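Long-range contact in DNA polymerase (Bacillus phage phi29, PDB 2PY5), which replicates the viral genome from a protein primer with strand displacement and high processivity, and proofreads through a 3'-5' exonuclease: residues 211-225 / 420-432. The protein carries 2 engineered substitutions. Numbering follows the deposited sequence.
With EDO (1,2-ethanediol), chain M; nucleotides of chain C.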
ATOM      1  N   PHE F 211       2.265 -12.163 -22.033  1.00 31.59           N
ATOM      2  CA  PHE F 211       2.062 -12.551 -20.622  1.00 31.94           C
ATOM      3  C   PHE F 211       1.088 -13.730 -20.544  1.00 30.97           C
ATOM      4  O   PHE F 211      -0.066 -13.570 -20.107  1.00 33.55           O
ATOM      5  CB  PHE F 211       1.567 -11.365 -19.802  1.00 33.73           C
ATOM      6  CG  PHE F 211       2.461 -10.169 -19.868  1.00 32.00           C
ATOM      7  CD1 PHE F 211       1.977  -8.936 -20.286  1.00 33.04           C
ATOM      8  CD2 PHE F 211       3.815 -10.274 -19.532  1.00 32.29           C
ATOM      9  CE1 PHE F 211       2.814  -7.831 -20.341  1.00 35.96           C
ATOM     10  CE2 PHE F 211       4.654  -9.180 -19.575  1.00 32.76           C
ATOM     11  CZ  PHE F 211       4.165  -7.952 -19.972  1.00 34.95           C
ATOM     12  N   PRO F 212       1.551 -14.915 -20.963  1.00 32.24           N
ATOM     13  CA  PRO F 212       0.725 -16.097 -20.960  1.00 32.10           C
ATOM     14  C   PRO F 212       0.408 -16.527 -19.534  1.00 33.27           C
ATOM     15  O   PRO F 212       1.157 -16.208 -18.584  1.00 34.27           O
ATOM     16  CB  PRO F 212       1.597 -17.133 -21.660  1.00 34.02           C
ATOM     17  CG  PRO F 212       2.970 -16.708 -21.374  1.00 35.09           C
ATOM     18  CD  PRO F 212       2.913 -15.222 -21.426  1.00 32.76           C
ATOM     19  N   THR F 213      -0.702 -17.232 -19.385  1.00 35.82           N
ATOM     20  CA  THR F 213      -1.140 -17.693 -18.078  1.00 36.74           C
ATOM     21  C   THR F 213      -0.297 -18.873 -17.673  1.00 36.99           C
ATOM     22  O   THR F 213      -0.252 -19.883 -18.386  1.00 42.00           O
ATOM     23  CB  THR F 213      -2.604 -18.134 -18.124  1.00 38.85           C
ATOM     24  OG1 THR F 213      -3.399 -17.077 -18.656  1.00 41.90           O
ATOM     25  CG2 THR F 213      -3.094 -18.492 -16.724  1.00 39.97           C
ATOM     26  N   LEU F 214       0.407 -18.751 -16.547  1.00 34.55           N
ATOM     27  CA  LEU F 214       1.194 -19.851 -16.036  1.00 35.30           C
ATOM     28  C   LEU F 214       0.318 -20.794 -15.217  1.00 34.95           C
ATOM     29  O   LEU F 214      -0.697 -20.397 -14.622  1.00 33.69           O
ATOM     30  CB  LEU F 214       2.357 -19.352 -15.176  1.00 36.91           C
ATOM     31  CG  LEU F 214       3.411 -18.433 -15.844  1.00 39.97           C
ATOM     32  CD1 LEU F 214       4.669 -18.485 -14.961  1.00 43.97           C
ATOM     33  CD2 LEU F 214       3.715 -18.780 -17.281  1.00 43.80           C
ATOM     34  N   SER F 215       0.712 -22.059 -15.192  1.00 33.25           N
ATOM     35  CA  SER F 215       0.042 -23.013 -14.343  1.00 33.39           C
ATOM     36  C   SER F 215       0.174 -22.574 -12.884  1.00 33.07           C
ATOM     37  O   SER F 215       1.085 -21.820 -12.509  1.00 34.05           O
ATOM     38  CB  SER F 215       0.643 -24.396 -14.515  1.00 35.12           C
ATOM     39  OG  SER F 215       1.923 -24.453 -13.920  1.00 36.21           O
ATOM     40  N   LEU F 216      -0.729 -23.050 -12.047  1.00 32.65           N
ATOM     41  CA  LEU F 216      -0.659 -22.726 -10.641  1.00 31.94           C
ATOM     42  C   LEU F 216       0.657 -23.210 -10.007  1.00 33.17           C
ATOM     43  O   LEU F 216       1.220 -22.516  -9.161  1.00 34.09           O
ATOM     44  CB  LEU F 216      -1.863 -23.295  -9.895  1.00 34.18           C
ATOM     45  CG  LEU F 216      -3.199 -22.654 -10.307  1.00 38.26           C
ATOM     46  CD1 LEU F 216      -4.384 -23.394  -9.656  1.00 41.65           C
ATOM     47  CD2 LEU F 216      -3.245 -21.167  -9.973  1.00 40.45           C
ATOM     48  N   GLY F 217       1.140 -24.377 -10.423  1.00 33.94           N
ATOM     49  CA  GLY F 217       2.400 -24.908  -9.869  1.00 32.92           C
ATOM     50  C   GLY F 217       3.598 -24.048 -10.240  1.00 32.47           C
ATOM     51  O   GLY F 217       4.482 -23.788  -9.410  1.00 34.59           O
ATOM     52  N   LEU F 218       3.635 -23.597 -11.488  1.00 32.80           N
ATOM     53  CA  LEU F 218       4.735 -22.747 -11.916  1.00 32.95           C
ATOM     54  C   LEU F 218       4.636 -21.391 -11.264  1.00 31.25           C
ATOM     55  O   LEU F 218       5.653 -20.817 -10.867  1.00 31.09           O
ATOM     56  CB  LEU F 218       4.783 -22.598 -13.438  1.00 35.93           C
ATOM     57  CG  LEU F 218       5.267 -23.836 -14.204  1.00 41.19           C
ATOM     58  CD1 LEU F 218       5.378 -23.493 -15.682  1.00 45.86           C
ATOM     59  CD2 LEU F 218       6.604 -24.369 -13.662  1.00 43.94           C
ATOM     60  N   ASP F 219       3.417 -20.845 -11.170  1.00 30.47           N
ATOM     61  CA  ASP F 219       3.233 -19.557 -10.518  1.00 30.77           C
ATOM     62  C   ASP F 219       3.733 -19.598  -9.073  1.00 29.38           C
ATOM     63  O   ASP F 219       4.336 -18.653  -8.607  1.00 30.30           O
ATOM     64  CB  ASP F 219       1.765 -19.124 -10.544  1.00 33.38           C
ATOM     65  CG  ASP F 219       1.599 -17.692 -10.126  1.00 33.52           C
ATOM     66  OD1 ASP F 219       1.165 -17.459  -8.978  1.00 32.64           O
ATOM     67  OD2 ASP F 219       1.971 -16.795 -10.938  1.00 32.91           O
ATOM     68  N   LYS F 220       3.438 -20.689  -8.371  1.00 30.96           N
ATOM     69  CA  LYS F 220       3.861 -20.856  -6.990  1.00 31.47           C
ATOM     70  C   LYS F 220       5.399 -20.808  -6.866  1.00 29.26           C
ATOM     71  O   LYS F 220       5.921 -20.159  -5.977  1.00 31.33           O
ATOM     72  CB  LYS F 220       3.307 -22.166  -6.418  1.00 34.09           C
ATOM     73  CG  LYS F 220       3.638 -22.402  -4.961  1.00 35.46           C
ATOM     74  CD  LYS F 220       2.819 -23.576  -4.374  1.00 37.13           C
ATOM     75  N   GLU F 221       6.102 -21.481  -7.777  1.00 30.37           N
ATOM     76  CA  GLU F 221       7.578 -21.426  -7.791  1.00 31.06           C
ATOM     77  C   GLU F 221       8.102 -20.020  -8.042  1.00 29.34           C
ATOM     78  O   GLU F 221       8.999 -19.540  -7.348  1.00 30.92           O
ATOM     79  CB  GLU F 221       8.168 -22.398  -8.828  1.00 33.19           C
ATOM     80  CG  GLU F 221       7.888 -23.853  -8.525  1.00 36.05           C
ATOM     81  CD  GLU F 221       8.654 -24.818  -9.415  1.00 37.63           C
ATOM     82  OE1 GLU F 221       8.629 -26.031  -9.106  1.00 41.72           O
ATOM     83  OE2 GLU F 221       9.311 -24.374 -10.388  1.00 40.64           O
ATOM     84  N   VAL F 222       7.531 -19.346  -9.038  1.00 28.93           N
ATOM     85  CA  VAL F 222       7.920 -17.973  -9.327  1.00 28.73           C
ATOM     86  C   VAL F 222       7.725 -17.102  -8.070  1.00 28.31           C
ATOM     87  O   VAL F 222       8.564 -16.284  -7.733  1.00 29.41           O
ATOM     88  CB  VAL F 222       7.133 -17.395 -10.531  1.00 28.09           C
ATOM     89  CG1 VAL F 222       7.475 -15.917 -10.774  1.00 30.47           C
ATOM     90  CG2 VAL F 222       7.435 -18.218 -11.807  1.00 29.76           C
ATOM     91  N   ARG F 223       6.596 -17.307  -7.381  1.00 28.05           N
ATOM     92  CA  ARG F 223       6.207 -16.476  -6.264  1.00 28.57           C
ATOM     93  C   ARG F 223       7.174 -16.590  -5.082  1.00 27.82           C
ATOM     94  O   ARG F 223       7.341 -15.642  -4.319  1.00 29.42           O
ATOM     95  CB  ARG F 223       4.780 -16.823  -5.844  1.00 31.47           C
ATOM     96  CG  ARG F 223       4.199 -16.022  -4.660  1.00 32.09           C
ATOM     97  CD  ARG F 223       2.719 -16.352  -4.420  1.00 31.63           C
ATOM     98  NE  ARG F 223       2.010 -16.183  -5.676  1.00 31.46           N
ATOM     99  CZ  ARG F 223       1.706 -15.017  -6.211  1.00 31.39           C
ATOM    100  NH1 ARG F 223       1.881 -13.882  -5.534  1.00 31.88           N
ATOM    101  NH2 ARG F 223       1.154 -14.998  -7.415  1.00 31.47           N
ATOM    102  N   TYR F 224       7.840 -17.736  -4.957  1.00 29.28           N
ATOM    103  CA  TYR F 224       8.860 -17.869  -3.914  1.00 28.65           C
ATOM    104  C   TYR F 224       9.956 -16.809  -4.045  1.00 28.63           C
ATOM    105  O   TYR F 224      10.623 -16.490  -3.066  1.00 31.52           O
ATOM    106  CB  TYR F 224       9.516 -19.249  -3.911  1.00 30.20           C
ATOM    107  CG  TYR F 224       8.630 -20.437  -3.619  1.00 30.39           C
ATOM    108  CD1 TYR F 224       8.726 -21.583  -4.376  1.00 29.75           C
ATOM    109  CD2 TYR F 224       7.701 -20.404  -2.587  1.00 34.12           C
ATOM    110  CE1 TYR F 224       7.934 -22.682  -4.125  1.00 31.38           C
ATOM    111  CE2 TYR F 224       6.894 -21.511  -2.327  1.00 32.56           C
ATOM    112  CZ  TYR F 224       7.013 -22.632  -3.103  1.00 31.59           C
ATOM    113  OH  TYR F 224       6.219 -23.762  -2.852  1.00 35.39           O
ATOM    114  N   ALA F 225      10.159 -16.310  -5.272  1.00 29.97           N
ATOM    115  CA  ALA F 225      11.170 -15.323  -5.548  1.00 29.80           C
ATOM    116  C   ALA F 225      10.665 -13.882  -5.440  1.00 29.80           C
ATOM    117  O   ALA F 225      11.440 -12.944  -5.708  1.00 29.68           O
ATOM    118  CB  ALA F 225      11.768 -15.575  -6.977  1.00 29.30           C
ATOM    119  N   GLU F 420     -10.759 -21.264  -3.681  1.00 28.85           N
ATOM    120  CA  GLU F 420     -10.989 -20.694  -5.009  1.00 29.98           C
ATOM    121  C   GLU F 420      -9.689 -20.198  -5.605  1.00 29.00           C
ATOM    122  O   GLU F 420      -8.900 -19.550  -4.932  1.00 29.46           O
ATOM    123  CB  GLU F 420     -11.998 -19.558  -4.970  1.00 32.08           C
ATOM    124  CG  GLU F 420     -12.270 -19.014  -6.366  1.00 38.71           C
ATOM    125  CD  GLU F 420     -13.495 -18.160  -6.479  1.00 42.14           C
ATOM    126  OE1 GLU F 420     -13.944 -17.599  -5.457  1.00 43.50           O
ATOM    127  OE2 GLU F 420     -14.021 -18.046  -7.621  1.00 44.22           O
ATOM    128  N   THR F 421      -9.502 -20.494  -6.886  1.00 30.37           N
ATOM    129  CA  THR F 421      -8.394 -19.954  -7.640  1.00 29.87           C
ATOM    130  C   THR F 421      -8.876 -19.260  -8.891  1.00 31.19           C
ATOM    131  O   THR F 421      -9.977 -19.525  -9.391  1.00 32.80           O
ATOM    132  CB  THR F 421      -7.380 -21.022  -8.051  1.00 33.11           C
ATOM    133  OG1 THR F 421      -8.040 -22.057  -8.783  1.00 35.86           O
ATOM    134  CG2 THR F 421      -6.725 -21.622  -6.842  1.00 35.19           C
ATOM    135  N   LYS F 422      -8.037 -18.345  -9.358  1.00 29.29           N
ATOM    136  CA  LYS F 422      -8.221 -17.676 -10.637  1.00 30.01           C
ATOM    137  C   LYS F 422      -6.901 -17.670 -11.382  1.00 30.45           C
ATOM    138  O   LYS F 422      -5.861 -18.060 -10.842  1.00 33.67           O
ATOM    139  CB  LYS F 422      -8.729 -16.251 -10.429  1.00 31.00           C
ATOM    140  CG  LYS F 422      -7.771 -15.280  -9.748  1.00 34.35           C
ATOM    141  CD  LYS F 422      -8.329 -13.851  -9.679  1.00 37.98           C
ATOM    142  CE  LYS F 422      -8.616 -13.282 -11.062  1.00 42.31           C
ATOM    143  NZ  LYS F 422      -8.925 -11.818 -11.043  1.00 43.09           N
ATOM    144  N   ASP F 423      -6.927 -17.210 -12.623  1.00 31.46           N
ATOM    145  CA  ASP F 423      -5.689 -17.145 -13.389  1.00 29.92           C
ATOM    146  C   ASP F 423      -4.694 -16.154 -12.760  1.00 30.01           C
ATOM    147  O   ASP F 423      -5.076 -15.042 -12.351  1.00 33.18           O
ATOM    148  CB  ASP F 423      -5.941 -16.673 -14.821  1.00 32.07           C
ATOM    149  CG  ASP F 423      -6.639 -17.711 -15.693  1.00 36.27           C
ATOM    150  OD1 ASP F 423      -6.727 -18.894 -15.312  1.00 37.75           O
ATOM    151  OD2 ASP F 423      -7.086 -17.327 -16.800  1.00 37.31           O
ATOM    152  N   PRO F 424      -3.418 -16.536 -12.722  1.00 31.54           N
ATOM    153  CA  PRO F 424      -2.374 -15.555 -12.464  1.00 32.83           C
ATOM    154  C   PRO F 424      -2.374 -14.475 -13.548  1.00 31.36           C
ATOM    155  O   PRO F 424      -2.977 -14.647 -14.609  1.00 33.89           O
ATOM    156  CB  PRO F 424      -1.070 -16.364 -12.569  1.00 34.69           C
ATOM    157  CG  PRO F 424      -1.418 -17.735 -12.683  1.00 36.07           C
ATOM    158  CD  PRO F 424      -2.873 -17.886 -12.944  1.00 32.12           C
ATOM    159  N   VAL F 425      -1.706 -13.371 -13.250  1.00 30.68           N
ATOM    160  CA  VAL F 425      -1.504 -12.291 -14.190  1.00 29.75           C
ATOM    161  C   VAL F 425      -0.155 -12.615 -14.846  1.00 29.02           C
ATOM    162  O   VAL F 425      -0.134 -13.334 -15.851  1.00 32.17           O
ATOM    163  CB  VAL F 425      -1.582 -10.893 -13.518  1.00 30.58           C
ATOM    164  CG1 VAL F 425      -1.343  -9.814 -14.543  1.00 32.33           C
ATOM    165  CG2 VAL F 425      -2.951 -10.684 -12.796  1.00 33.64           C
ATOM    166  N   TYR F 426       0.954 -12.141 -14.294  1.00 30.56           N
ATOM    167  CA  TYR F 426       2.293 -12.562 -14.792  1.00 29.19           C
ATOM    168  C   TYR F 426       3.330 -12.280 -13.729  1.00 28.97           C
ATOM    169  O   TYR F 426       4.030 -11.275 -13.720  1.00 30.31           O
ATOM    170  CB  TYR F 426       2.638 -11.922 -16.155  1.00 29.19           C
ATOM    171  CG  TYR F 426       3.827 -12.603 -16.797  1.00 28.22           C
ATOM    172  CD1 TYR F 426       3.694 -13.858 -17.404  1.00 29.26           C
ATOM    173  CD2 TYR F 426       5.086 -12.031 -16.776  1.00 29.23           C
ATOM    174  CE1 TYR F 426       4.803 -14.500 -17.970  1.00 28.28           C
ATOM    175  CE2 TYR F 426       6.184 -12.687 -17.332  1.00 28.74           C
ATOM    176  CZ  TYR F 426       6.022 -13.923 -17.911  1.00 28.03           C
ATOM    177  OH  TYR F 426       7.126 -14.570 -18.461  1.00 31.67           O
ATOM    178  N   THR F 427       3.379 -13.194 -12.774  1.00 29.67           N
ATOM    179  CA  THR F 427       4.178 -13.010 -11.565  1.00 30.41           C
ATOM    180  C   THR F 427       5.682 -12.780 -11.834  1.00 29.27           C
ATOM    181  O   THR F 427       6.303 -12.010 -11.100  1.00 30.01           O
ATOM    182  CB  THR F 427       3.925 -14.166 -10.581  1.00 30.86           C
ATOM    183  OG1 THR F 427       2.504 -14.287 -10.369  1.00 29.27           O
ATOM    184  CG2 THR F 427       4.626 -13.927  -9.229  1.00 31.24           C
ATOM    185  N   PRO F 428       6.272 -13.397 -12.891  1.00 29.75           N
ATOM    186  CA  PRO F 428       7.697 -13.103 -13.111  1.00 28.90           C
ATOM    187  C   PRO F 428       7.983 -11.593 -13.251  1.00 28.79           C
ATOM    188  O   PRO F 428       9.033 -11.125 -12.873  1.00 29.38           O
ATOM    189  CB  PRO F 428       7.993 -13.825 -14.427  1.00 28.81           C
ATOM    190  CG  PRO F 428       7.022 -14.946 -14.435  1.00 28.82           C
ATOM    191  CD  PRO F 428       5.777 -14.392 -13.864  1.00 31.12           C
ATOM    192  N   MET F 429       7.044 -10.847 -13.850  1.00 30.34           N
ATOM    193  CA  MET F 429       7.255  -9.424 -14.031  1.00 30.77           C
ATOM    194  C   MET F 429       7.364  -8.713 -12.694  1.00 29.91           C
ATOM    195  O   MET F 429       8.222  -7.843 -12.504  1.00 30.82           O
ATOM    196  CB  MET F 429       6.131  -8.828 -14.896  1.00 32.40           C
ATOM    197  CG  MET F 429       6.251  -7.390 -15.263  1.00 36.99           C
ATOM    198  SD  MET F 429       7.749  -7.015 -16.175  1.00 32.70           S
ATOM    199  CE  MET F 429       7.400  -7.307 -17.895  1.00 36.73           C
ATOM    200  N   GLY F 430       6.507  -9.082 -11.740  1.00 30.49           N
ATOM    201  CA  GLY F 430       6.608  -8.514 -10.396  1.00 32.26           C
ATOM    202  C   GLY F 430       7.931  -8.864  -9.729  1.00 31.55           C
ATOM    203  O   GLY F 430       8.594  -8.014  -9.117  1.00 32.00           O
ATOM    204  N   VAL F 431       8.326 -10.129  -9.836  1.00 30.06           N
ATOM    205  CA  VAL F 431       9.575 -10.592  -9.226  1.00 28.98           C
ATOM    206  C   VAL F 431      10.751  -9.726  -9.685  1.00 28.95           C
ATOM    207  O   VAL F 431      11.571  -9.273  -8.886  1.00 30.06           O
ATOM    208  CB  VAL F 431       9.847 -12.072  -9.579  1.00 28.43           C
ATOM    209  CG1 VAL F 431      11.292 -12.446  -9.312  1.00 29.36           C
ATOM    210  CG2 VAL F 431       8.849 -12.987  -8.830  1.00 30.35           C
ATOM    211  N   PHE F 432      10.834  -9.472 -11.000  1.00 28.56           N
ATOM    212  CA  PHE F 432      11.956  -8.726 -11.530  1.00 29.32           C
ATOM    213  C   PHE F 432      11.872  -7.213 -11.375  1.00 28.30           C
ATOM    214  O   PHE F 432      12.893  -6.541 -11.248  1.00 29.59           O
ATOM    215  CB  PHE F 432      12.192  -9.123 -12.989  1.00 27.40           C
ATOM    216  CG  PHE F 432      12.968 -10.394 -13.111  1.00 28.86           C
ATOM    217  CD1 PHE F 432      12.328 -11.631 -13.089  1.00 27.52           C
ATOM    218  CD2 PHE F 432      14.351 -10.368 -13.191  1.00 29.13           C
ATOM    219  CE1 PHE F 432      13.069 -12.800 -13.185  1.00 27.62           C
ATOM    220  CE2 PHE F 432      15.086 -11.548 -13.267  1.00 28.25           C
ATOM    221  CZ  PHE F 432      14.443 -12.753 -13.263  1.00 27.51           C
TER
HETATM  222  C1  EDO M8011      -3.553 -15.443 -22.241  1.00 42.35           C
HETATM  223  O1  EDO M8011      -2.424 -15.714 -23.085  1.00 40.62           O
HETATM  224  C2  EDO M8011      -3.100 -14.933 -20.873  1.00 41.36           C
HETATM  225  O2  EDO M8011      -2.687 -13.565 -20.892  1.00 40.68           O
ATOM    226  P    DG C   2     -12.544 -12.816 -12.124  1.00 52.23           P
ATOM    227  OP1  DG C   2     -11.869 -12.541 -13.414  1.00 52.86           O
ATOM    228  OP2  DG C   2     -11.996 -13.855 -11.220  1.00 51.90           O
ATOM    229  O5'  DG C   2     -12.715 -11.436 -11.310  1.00 46.97           O
ATOM    230  C5'  DG C   2     -13.276 -10.337 -12.024  1.00 42.86           C
ATOM    231  C4'  DG C   2     -13.532  -9.089 -11.200  1.00 38.35           C
ATOM    232  O4'  DG C   2     -14.803  -9.195 -10.534  1.00 37.82           O
ATOM    233  C3'  DG C   2     -12.556  -8.740 -10.091  1.00 34.41           C
ATOM    234  O3'  DG C   2     -12.381  -7.351 -10.165  1.00 29.28           O
ATOM    235  C2'  DG C   2     -13.249  -9.113  -8.788  1.00 37.48           C
ATOM    236  C1'  DG C   2     -14.676  -8.792  -9.182  1.00 41.26           C
ATOM    237  N9   DG C   2     -15.728  -9.544  -8.530  1.00 41.20           N
ATOM    238  C8   DG C   2     -15.694 -10.842  -8.090  1.00 41.59           C
ATOM    239  N7   DG C   2     -16.825 -11.237  -7.581  1.00 43.52           N
ATOM    240  C5   DG C   2     -17.653 -10.123  -7.714  1.00 41.65           C
ATOM    241  C6   DG C   2     -18.997  -9.941  -7.335  1.00 41.98           C
ATOM    242  O6   DG C   2     -19.739 -10.772  -6.799  1.00 43.46           O
ATOM    243  N1   DG C   2     -19.464  -8.664  -7.653  1.00 42.18           N
ATOM    244  C2   DG C   2     -18.718  -7.674  -8.254  1.00 43.15           C
ATOM    245  N2   DG C   2     -19.329  -6.495  -8.479  1.00 43.01           N
ATOM    246  N3   DG C   2     -17.446  -7.837  -8.610  1.00 41.92           N
ATOM    247  C4   DG C   2     -16.994  -9.078  -8.308  1.00 41.46           C
ATOM    248  P    DT C   6       1.750 -12.993  -1.829  1.00 42.46           P
ATOM    249  OP1  DT C   6       2.821 -13.806  -2.430  1.00 41.20           O
ATOM    250  OP2  DT C   6       0.307 -13.253  -2.095  1.00 40.56           O
ATOM    251  O5'  DT C   6       1.913 -13.011  -0.233  1.00 47.24           O
ATOM    252  C5'  DT C   6       3.188 -12.948   0.377  1.00 52.68           C
ATOM    253  C4'  DT C   6       3.010 -13.093   1.874  1.00 56.76           C
ATOM    254  O4'  DT C   6       2.403 -11.867   2.356  1.00 59.13           O
ATOM    255  C3'  DT C   6       2.092 -14.243   2.309  1.00 58.97           C
ATOM    256  O3'  DT C   6       2.610 -14.941   3.454  1.00 60.81           O
ATOM    257  C2'  DT C   6       0.772 -13.545   2.617  1.00 59.88           C
ATOM    258  C1'  DT C   6       1.244 -12.176   3.103  1.00 61.52           C
ATOM    259  N1   DT C   6       0.249 -11.043   2.952  1.00 62.36           N
ATOM    260  C2   DT C   6       0.066 -10.183   4.021  1.00 63.31           C
ATOM    261  O2   DT C   6       0.668 -10.300   5.079  1.00 63.25           O
ATOM    262  N3   DT C   6      -0.852  -9.179   3.798  1.00 63.09           N
ATOM    263  C4   DT C   6      -1.592  -8.949   2.649  1.00 62.80           C
ATOM    264  O4   DT C   6      -2.390  -8.017   2.564  1.00 63.29           O
ATOM    265  C5   DT C   6      -1.352  -9.882   1.569  1.00 63.19           C
ATOM    266  C7   DT C   6      -2.090  -9.749   0.268  1.00 63.09           C
ATOM    267  C6   DT C   6      -0.458 -10.866   1.768  1.00 62.58           C
ATOM    268  P    DA C   3     -10.921  -6.742 -10.294  1.00 26.22           P
ATOM    269  OP1  DA C   3     -11.131  -5.295 -10.500  1.00 28.05           O
ATOM    270  OP2  DA C   3     -10.143  -7.604 -11.242  1.00 28.28           O
ATOM    271  O5'  DA C   3     -10.294  -6.971  -8.845  1.00 25.87           O
ATOM    272  C5'  DA C   3     -10.644  -6.083  -7.823  1.00 27.29           C
ATOM    273  C4'  DA C   3     -10.216  -6.695  -6.505  1.00 25.33           C
ATOM    274  O4'  DA C   3     -10.975  -7.901  -6.291  1.00 27.36           O
ATOM    275  C3'  DA C   3      -8.761  -7.127  -6.418  1.00 25.07           C
ATOM    276  O3'  DA C   3      -8.008  -6.107  -5.784  1.00 25.21           O
ATOM    277  C2'  DA C   3      -8.800  -8.371  -5.521  1.00 26.59           C
ATOM    278  C1'  DA C   3     -10.208  -8.929  -5.671  1.00 30.32           C
ATOM    279  N9   DA C   3     -10.412 -10.055  -6.584  1.00 30.97           N
ATOM    280  C8   DA C   3      -9.957 -10.160  -7.880  1.00 32.62           C
ATOM    281  N7   DA C   3     -10.341 -11.258  -8.499  1.00 31.41           N
ATOM    282  C5   DA C   3     -11.107 -11.911  -7.546  1.00 31.47           C
ATOM    283  C6   DA C   3     -11.804 -13.136  -7.557  1.00 32.32           C
ATOM    284  N6   DA C   3     -11.838 -13.951  -8.618  1.00 33.35           N
ATOM    285  N1   DA C   3     -12.474 -13.493  -6.432  1.00 34.52           N
ATOM    286  C2   DA C   3     -12.439 -12.676  -5.369  1.00 33.63           C
ATOM    287  N3   DA C   3     -11.814 -11.503  -5.241  1.00 32.34           N
ATOM    288  C4   DA C   3     -11.169 -11.176  -6.370  1.00 31.72           C
TER
HETATM  289  O   HOH W   1      -1.666 -13.151 -17.966  1.00 28.58           O
HETATM  290  O   HOH W   2       0.849 -15.906 -15.809  1.00 20.00           O
HETATM  291  O   HOH W   3       2.437 -15.862 -13.382  1.00 18.84           O
HETATM  292  O   HOH W   4      11.342 -10.108  -6.141  1.00 18.58           O
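D219 and T427 join the short helix 216-223 to the first turns of helix 427-447; over 216-223 and 427-432 the axes run parallel, 9.5 Å apart. The first belongs to the region linking the exonuclease and polymerization portions of this B-family polymerase, the second to the polymerization portion. T427 OG1 donates to the syn lone pair of D219 OD2 at 2.6 Å, the side chains crossing at about a right angle. Further along, the seam turns apolar: V222 CG1, anti to its backbone N (chi1 176°) and thereby turned onto the partner helix, lies 3.5 Å from P428 N and also touches the ring of P428 and V431 CG2; just past helix 216-223, A225 CB packs on V431 CG1. Before the helices, the Y426 ring is sandwiched, with P428 CD over the centre of one face and F211 CD2 nearer the rim of the opposite one. The F211 and Y426 rings are inclined at 46°, and M429 CE reaches the edge of F211. P424 CG sits 3.4 Å from L214 O.

Ordered waters bridge the two segments. One molecule gives protons to both P212 O and V425 O and accepts from L214 N; another accepts from T427 N and donates to D219 OD2, giving that carboxylate oxygen two donors. Y426 OH is bonded to G266 O. In the second shell, R223 forms a salt bridge to D219 through NH2 and OD1 (2.9 Å), nearly in the guanidinium plane, and T427 CG2 lies over one guanidinium face. R223 NH1 also bonds A394 O, and the group so fixed should help orient the carboxylate. The same arginine carries the contact to the DNA: its NH1 donates to OP1 of DT6 of chain C at 3.2 Å, almost straight at 172°.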